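Local coordinates for protein alpha-glucosidase ([Eubacterium] rectale, PDB 6PNR) that hydrolyses alpha-glycosidic bonds as a glycoside hydrolase of family 31, probably releasing sulfoquinovose from sulfolipid-derived glycosides, at residues D7-Q11 and L20-K24; A66-R70 and K80-D84. All blocks are in the same frame, centred on the assembly; numbering follows the deposited sequence.

Contact 1 (D7-Q11 and L20-K24); sequences DNEFQ and LEHSK
F10 and H22 exchange two backbone hydrogen bonds, forming the hydrogen-bonded pair of an antiparallel beta hairpin (strands 10-14 and 17-22) at the N-terminus. F10 N donates to H22 O at 3.0 Å; H22 N returns one to F10 O at 2.9 Å. Both carbonyl oxygens take a CA-H contact, H22 O from E9 CA at 3.1 Å and F10 O from E21 CA. At the next, non-hydrogen-bonded pair, Q11 and E21, the Q11 backbone bonds K4 of strand 2-5, on the side away from strand 17-22. E21, its CG anti to the backbone N (chi1 179°), extends so that OE2 accepts the S23 hydroxyl OG at 3.2 Å, on its anti side, out of the carboxylate plane; S23 OG receives R26 N. The E9 carboxylate lies nearly parallel to that of E21, their OE2 atoms 3.8 Å apart, like charges that a long, weak ion pair of E21 OE1 with R18 NE may partly offset. With an alanine in place of E21, the S23 hydroxyl would probably depend on R26 N and a weak bond to E25 OE1. H22 ND1 is satisfied by M28 N. L20 CD1 meets the F10 ring at its edge, 4.0 Å from CE2.

Contact 2 (A66-R70 and K80-D84); sequences ADTVR and KIKCD
V69 and I81 are joined by two backbone hydrogen bonds, V69 N to I81 O and I81 N to V69 O, each 2.8 Å between those atoms, which make them the hydrogen-bonded pair of a beta hairpin (strands 68-73 and 77-83). The N-H...O angles of 160° and 168° are close to straight. T68 CA adds a CA-H contact to I81 O at 3.3 Å, and K80 CA a longer one to V69 O. The hairpin belongs to a larger antiparallel sheet: R70 bonds I63 through its backbone on one flank, while K80 and K82 bond D91 and T89 on the other. On the face that carries T68, R70, K80 and K82, the long cations R70 and K80 run alongside each other. Bends at chi3 and at chi4 (-66°) carry K80 NZ to the edge of the R70 guanidinium, in its plane and 3.0 Å from R70 NH2. Both groups are donors, so this is a close approach of like charges rather than a bond, and the placement of one end may be uncertain. T68 OG1 hydrogen-bonds T65 OG1. On the opposite face the buried V69 and I81 side chains meet, and I81 also touches I3 and I90. C83, disulfide-bonded to C88, ends the strand. K82 CG rests on the methyl CG2 of T68 at 3.5 Å, tighter than usual van der Waals contact.

Contacts 1 and 2 lie in two antiparallel hairpins of the N-terminal beta region, formed one after the other along the chain, with centres about 15 Å apart. Their apolar faces meet directly: F10 CZ of contact 1 approaches I81 CD1 of contact 2 to 3.4 Å. I3 of strand 2-5 touches F10 in one hairpin and I81 and C83 in the other, and H22 packs edge-to-face on F73, further along strand 68-73, so the two sheets pack face against face here. The centres lie about 37 and 34 Å from the centre of the chain. None of the residues lining the inhibitor pocket belongs to either contact, and both are structural packing outside that pocket.

Contact 1 (D7-Q11 and L20-K24)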
ATOM      1  N   ASP A   7      40.952  -8.031 -16.317  1.00 63.80           N
ATOM      2  CA  ASP A   7      40.187  -9.255 -16.528  1.00 65.74           C
ATOM      3  C   ASP A   7      39.096  -9.469 -15.485  1.00 62.55           C
ATOM      4  O   ASP A   7      38.169 -10.252 -15.725  1.00 55.30           O
ATOM      5  CB  ASP A   7      41.122 -10.467 -16.535  1.00 68.96           C
ATOM      6  CG  ASP A   7      41.742 -10.720 -17.895  1.00 79.49           C
ATOM      7  OD1 ASP A   7      41.297 -10.087 -18.880  1.00 75.35           O
ATOM      8  OD2 ASP A   7      42.671 -11.553 -17.980  1.00 82.43           O
ATOM      9  N   ASN A   8      39.182  -8.796 -14.339  1.00 62.22           N
ATOM     10  CA  ASN A   8      38.298  -9.071 -13.215  1.00 69.19           C
ATOM     11  C   ASN A   8      37.568  -7.829 -12.719  1.00 66.55           C
ATOM     12  O   ASN A   8      36.930  -7.884 -11.660  1.00 68.05           O
ATOM     13  CB  ASN A   8      39.092  -9.694 -12.057  1.00 66.44           C
ATOM     14  CG  ASN A   8      40.222 -10.590 -12.540  1.00 68.19           C
ATOM     15  OD1 ASN A   8      39.993 -11.734 -12.943  1.00 64.32           O
ATOM     16  ND2 ASN A   8      41.450 -10.071 -12.503  1.00 69.14           N
ATOM     17  N   GLU A   9      37.644  -6.715 -13.445  1.00 54.92           N
ATOM     18  CA  GLU A   9      37.086  -5.470 -12.942  1.00 58.31           C
ATOM     19  C   GLU A   9      36.978  -4.428 -14.044  1.00 56.97           C
ATOM     20  O   GLU A   9      37.940  -4.185 -14.776  1.00 57.38           O
ATOM     21  CB  GLU A   9      37.936  -4.934 -11.785  1.00 61.57           C
ATOM     22  CG  GLU A   9      37.387  -3.673 -11.141  1.00 67.03           C
ATOM     23  CD  GLU A   9      38.099  -3.314  -9.846  1.00 79.16           C
ATOM     24  OE1 GLU A   9      38.989  -4.084  -9.417  1.00 79.15           O
ATOM     25  OE2 GLU A   9      37.761  -2.260  -9.256  1.00 79.88           O
ATOM     26  N   PHE A  10      35.805  -3.818 -14.171  1.00 52.99           N
ATOM     27  CA  PHE A  10      35.564  -2.712 -15.083  1.00 47.30           C
ATOM     28  C   PHE A  10      35.222  -1.471 -14.269  1.00 48.65           C
ATOM     29  O   PHE A  10      34.553  -1.565 -13.235  1.00 49.18           O
ATOM     30  CB  PHE A  10      34.432  -3.047 -16.064  1.00 47.48           C
ATOM     31  CG  PHE A  10      33.852  -1.847 -16.747  1.00 49.48           C
ATOM     32  CD1 PHE A  10      34.495  -1.269 -17.823  1.00 46.98           C
ATOM     33  CD2 PHE A  10      32.660  -1.292 -16.310  1.00 47.14           C
ATOM     34  CE1 PHE A  10      33.966  -0.156 -18.451  1.00 48.80           C
ATOM     35  CE2 PHE A  10      32.128  -0.181 -16.931  1.00 46.15           C
ATOM     36  CZ  PHE A  10      32.784   0.389 -18.005  1.00 41.76           C
ATOM     37  N   GLN A  11      35.690  -0.312 -14.728  1.00 45.72           N
ATOM     38  CA  GLN A  11      35.440   0.940 -14.031  1.00 45.62           C
ATOM     39  C   GLN A  11      35.281   2.067 -15.039  1.00 54.12           C
ATOM     40  O   GLN A  11      35.939   2.080 -16.086  1.00 54.04           O
ATOM     41  CB  GLN A  11      36.570   1.295 -13.056  1.00 54.47           C
ATOM     42  CG  GLN A  11      36.650   0.428 -11.811  1.00 52.72           C
ATOM     43  CD  GLN A  11      37.779   0.853 -10.887  1.00 64.06           C
ATOM     44  OE1 GLN A  11      37.567   1.095  -9.695  1.00 71.68           O
ATOM     45  NE2 GLN A  11      38.990   0.947 -11.435  1.00 54.89           N
ATOM     46  N   LEU A  20      30.866   4.010 -12.544  1.00 36.73           N
ATOM     47  CA  LEU A  20      30.518   2.627 -12.841  1.00 35.44           C
ATOM     48  C   LEU A  20      31.588   1.702 -12.290  1.00 42.55           C
ATOM     49  O   LEU A  20      32.780   2.020 -12.338  1.00 40.94           O
ATOM     50  CB  LEU A  20      30.370   2.367 -14.350  1.00 36.81           C
ATOM     51  CG  LEU A  20      29.184   2.986 -15.091  1.00 37.36           C
ATOM     52  CD1 LEU A  20      29.114   2.446 -16.508  1.00 33.09           C
ATOM     53  CD2 LEU A  20      27.867   2.714 -14.353  1.00 30.74           C
ATOM     54  N   GLU A  21      31.161   0.549 -11.787  1.00 38.64           N
ATOM     55  CA  GLU A  21      32.102  -0.468 -11.345  1.00 44.03           C
ATOM     56  C   GLU A  21      31.470  -1.839 -11.494  1.00 44.20           C
ATOM     57  O   GLU A  21      30.285  -2.017 -11.200  1.00 44.40           O
ATOM     58  CB  GLU A  21      32.532  -0.251  -9.891  1.00 49.81           C
ATOM     59  CG  GLU A  21      33.511  -1.307  -9.386  1.00 64.74           C
ATOM     60  CD  GLU A  21      33.864  -1.130  -7.922  1.00 71.21           C
ATOM     61  OE1 GLU A  21      33.498  -0.086  -7.337  1.00 71.58           O
ATOM     62  OE2 GLU A  21      34.507  -2.042  -7.356  1.00 74.30           O
ATOM     63  N   HIS A  22      32.261  -2.795 -11.974  1.00 38.95           N
ATOM     64  CA  HIS A  22      31.917  -4.205 -11.881  1.00 43.25           C
ATOM     65  C   HIS A  22      33.109  -4.967 -11.330  1.00 50.72           C
ATOM     66  O   HIS A  22      34.156  -5.038 -11.978  1.00 51.20           O
ATOM     67  CB  HIS A  22      31.511  -4.811 -13.221  1.00 39.62           C
ATOM     68  CG  HIS A  22      31.197  -6.271 -13.121  1.00 44.77           C
ATOM     69  ND1 HIS A  22      29.931  -6.744 -12.844  1.00 45.16           N
ATOM     70  CD2 HIS A  22      31.996  -7.363 -13.197  1.00 42.57           C
ATOM     71  CE1 HIS A  22      29.957  -8.064 -12.786  1.00 45.22           C
ATOM     72  NE2 HIS A  22      31.199  -8.464 -12.996  1.00 44.25           N
ATOM     73  N   SER A  23      32.944  -5.536 -10.142  1.00 49.04           N
ATOM     74  CA  SER A  23      33.867  -6.516  -9.594  1.00 53.93           C
ATOM     75  C   SER A  23      33.033  -7.635  -8.998  1.00 54.50           C
ATOM     76  O   SER A  23      31.803  -7.550  -8.944  1.00 51.04           O
ATOM     77  CB  SER A  23      34.796  -5.900  -8.543  1.00 58.49           C
ATOM     78  OG  SER A  23      34.055  -5.229  -7.541  1.00 56.72           O
ATOM     79  N   LYS A  24      33.699  -8.704  -8.553  1.00 57.99           N
ATOM     80  CA  LYS A  24      32.953  -9.745  -7.859  1.00 56.54           C
ATOM     81  C   LYS A  24      32.337  -9.211  -6.571  1.00 53.83           C
ATOM     82  O   LYS A  24      31.239  -9.632  -6.190  1.00 51.46           O
ATOM     83  CB  LYS A  24      33.842 -10.958  -7.573  1.00 62.24           C
ATOM     84  CG  LYS A  24      33.031 -12.209  -7.224  1.00 65.46           C
ATOM     85  CD  LYS A  24      33.901 -13.452  -7.045  1.00 70.99           C
ATOM     86  CE  LYS A  24      34.649 -13.429  -5.723  1.00 67.69           C
ATOM     87  NZ  LYS A  24      35.366 -14.714  -5.475  1.00 72.60           N
TER

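Contact 2 (A66-R70 and K80-D84)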
ATOM      1  N   ALA A  66      40.449  -0.791 -30.317  1.00 65.73           N
ATOM      2  CA  ALA A  66      40.871   0.604 -30.269  1.00 73.52           C
ATOM      3  C   ALA A  66      39.774   1.501 -29.709  1.00 69.10           C
ATOM      4  O   ALA A  66      40.040   2.373 -28.874  1.00 67.05           O
ATOM      5  CB  ALA A  66      41.289   1.073 -31.664  1.00 70.63           C
ATOM      6  N   ASP A  67      38.531   1.293 -30.145  1.00 69.75           N
ATOM      7  CA  ASP A  67      37.426   2.158 -29.758  1.00 71.15           C
ATOM      8  C   ASP A  67      36.469   1.535 -28.753  1.00 64.90           C
ATOM      9  O   ASP A  67      35.764   2.276 -28.061  1.00 64.92           O
ATOM     10  CB  ASP A  67      36.623   2.581 -31.000  1.00 73.43           C
ATOM     11  CG  ASP A  67      37.446   3.410 -31.975  1.00 80.16           C
ATOM     12  OD1 ASP A  67      38.249   2.821 -32.734  1.00 78.45           O
ATOM     13  OD2 ASP A  67      37.288   4.652 -31.976  1.00 79.62           O
ATOM     14  N   THR A  68      36.425   0.211 -28.648  1.00 63.28           N
ATOM     15  CA  THR A  68      35.390  -0.473 -27.893  1.00 54.77           C
ATOM     16  C   THR A  68      36.000  -1.384 -26.836  1.00 56.90           C
ATOM     17  O   THR A  68      37.128  -1.865 -26.977  1.00 57.30           O
ATOM     18  CB  THR A  68      34.480  -1.298 -28.819  1.00 59.56           C
ATOM     19  OG1 THR A  68      35.097  -2.558 -29.091  1.00 65.88           O
ATOM     20  CG2 THR A  68      34.254  -0.574 -30.141  1.00 56.73           C
ATOM     21  N   VAL A  69      35.240  -1.599 -25.766  1.00 51.02           N
ATOM     22  CA  VAL A  69      35.546  -2.587 -24.738  1.00 44.31           C
ATOM     23  C   VAL A  69      34.362  -3.534 -24.672  1.00 45.87           C
ATOM     24  O   VAL A  69      33.221  -3.090 -24.485  1.00 43.61           O
ATOM     25  CB  VAL A  69      35.805  -1.935 -23.370  1.00 39.40           C
ATOM     26  CG1 VAL A  69      35.875  -2.999 -22.272  1.00 44.90           C
ATOM     27  CG2 VAL A  69      37.085  -1.103 -23.406  1.00 51.81           C
ATOM     28  N   ARG A  70      34.618  -4.826 -24.840  1.00 38.68           N
ATOM     29  CA  ARG A  70      33.568  -5.832 -24.820  1.00 43.41           C
ATOM     30  C   ARG A  70      33.660  -6.631 -23.522  1.00 51.22           C
ATOM     31  O   ARG A  70      34.684  -7.269 -23.252  1.00 46.59           O
ATOM     32  CB  ARG A  70      33.656  -6.754 -26.039  1.00 50.89           C
ATOM     33  CG  ARG A  70      32.543  -7.809 -26.073  1.00 58.36           C
ATOM     34  CD  ARG A  70      32.712  -8.846 -27.187  1.00 72.14           C
ATOM     35  NE  ARG A  70      32.524  -8.279 -28.521  1.00 79.06           N
ATOM     36  CZ  ARG A  70      33.507  -8.068 -29.392  1.00 84.96           C
ATOM     37  NH1 ARG A  70      34.757  -8.383 -29.077  1.00 85.99           N
ATOM     38  NH2 ARG A  70      33.243  -7.545 -30.583  1.00 80.96           N
ATOM     39  N   LYS A  80      28.946  -3.861 -24.960  1.00 42.38           N
ATOM     40  CA  LYS A  80      29.918  -3.149 -25.783  1.00 40.26           C
ATOM     41  C   LYS A  80      29.964  -1.691 -25.342  1.00 44.96           C
ATOM     42  O   LYS A  80      28.978  -0.960 -25.497  1.00 40.20           O
ATOM     43  CB  LYS A  80      29.552  -3.226 -27.265  1.00 52.69           C
ATOM     44  CG  LYS A  80      30.019  -4.466 -28.016  1.00 58.26           C
ATOM     45  CD  LYS A  80      30.195  -4.131 -29.507  1.00 59.79           C
ATOM     46  CE  LYS A  80      29.671  -5.237 -30.433  1.00 75.34           C
ATOM     47  NZ  LYS A  80      30.436  -6.515 -30.333  1.00 70.99           N
ATOM     48  N   ILE A  81      31.107  -1.270 -24.812  1.00 38.83           N
ATOM     49  CA  ILE A  81      31.283   0.047 -24.217  1.00 39.49           C
ATOM     50  C   ILE A  81      32.181   0.878 -25.125  1.00 46.03           C
ATOM     51  O   ILE A  81      33.294   0.457 -25.458  1.00 42.90           O
ATOM     52  CB  ILE A  81      31.881  -0.075 -22.808  1.00 40.12           C
ATOM     53  CG1 ILE A  81      31.027  -1.043 -21.984  1.00 46.38           C
ATOM     54  CG2 ILE A  81      32.019   1.297 -22.149  1.00 41.33           C
ATOM     55  CD1 ILE A  81      31.606  -1.396 -20.654  1.00 47.62           C
ATOM     56  N   LYS A  82      31.700   2.054 -25.525  1.00 41.78           N
ATOM     57  CA  LYS A  82      32.443   2.955 -26.402  1.00 44.01           C
ATOM     58  C   LYS A  82      32.407   4.358 -25.820  1.00 47.99           C
ATOM     59  O   LYS A  82      31.324   4.888 -25.561  1.00 49.40           O
ATOM     60  CB  LYS A  82      31.850   2.940 -27.812  1.00 45.79           C
ATOM     61  CG  LYS A  82      32.156   1.661 -28.558  1.00 51.22           C
ATOM     62  CD  LYS A  82      30.920   0.994 -29.138  1.00 52.31           C
ATOM     63  CE  LYS A  82      30.614   1.473 -30.547  1.00 61.20           C
ATOM     64  NZ  LYS A  82      29.505   0.681 -31.160  1.00 57.70           N
ATOM     65  N   CYS A  83      33.575   4.969 -25.624  1.00 50.56           N
ATOM     66  CA  CYS A  83      33.641   6.235 -24.904  1.00 49.69           C
ATOM     67  C   CYS A  83      34.353   7.313 -25.711  1.00 59.18           C
ATOM     68  O   CYS A  83      35.111   7.036 -26.642  1.00 62.52           O
ATOM     69  CB  CYS A  83      34.327   6.071 -23.548  1.00 51.37           C
ATOM     70  SG  CYS A  83      33.274   5.270 -22.309  1.00 60.49           S
ATOM     71  N   ASP A  84      34.057   8.560 -25.332  1.00 59.93           N
ATOM     72  CA  ASP A  84      34.687   9.778 -25.832  1.00 64.04           C
ATOM     73  C   ASP A  84      35.121  10.624 -24.645  1.00 70.12           C
ATOM     74  O   ASP A  84      35.093  10.160 -23.498  1.00 69.69           O
ATOM     75  CB  ASP A  84      33.731  10.594 -26.712  1.00 57.74           C
ATOM     76  CG  ASP A  84      33.349   9.872 -27.991  1.00 74.97           C
ATOM     77  OD1 ASP A  84      34.074   8.925 -28.376  1.00 73.67           O
ATOM     78  OD2 ASP A  84      32.326  10.256 -28.615  1.00 70.64           O
TER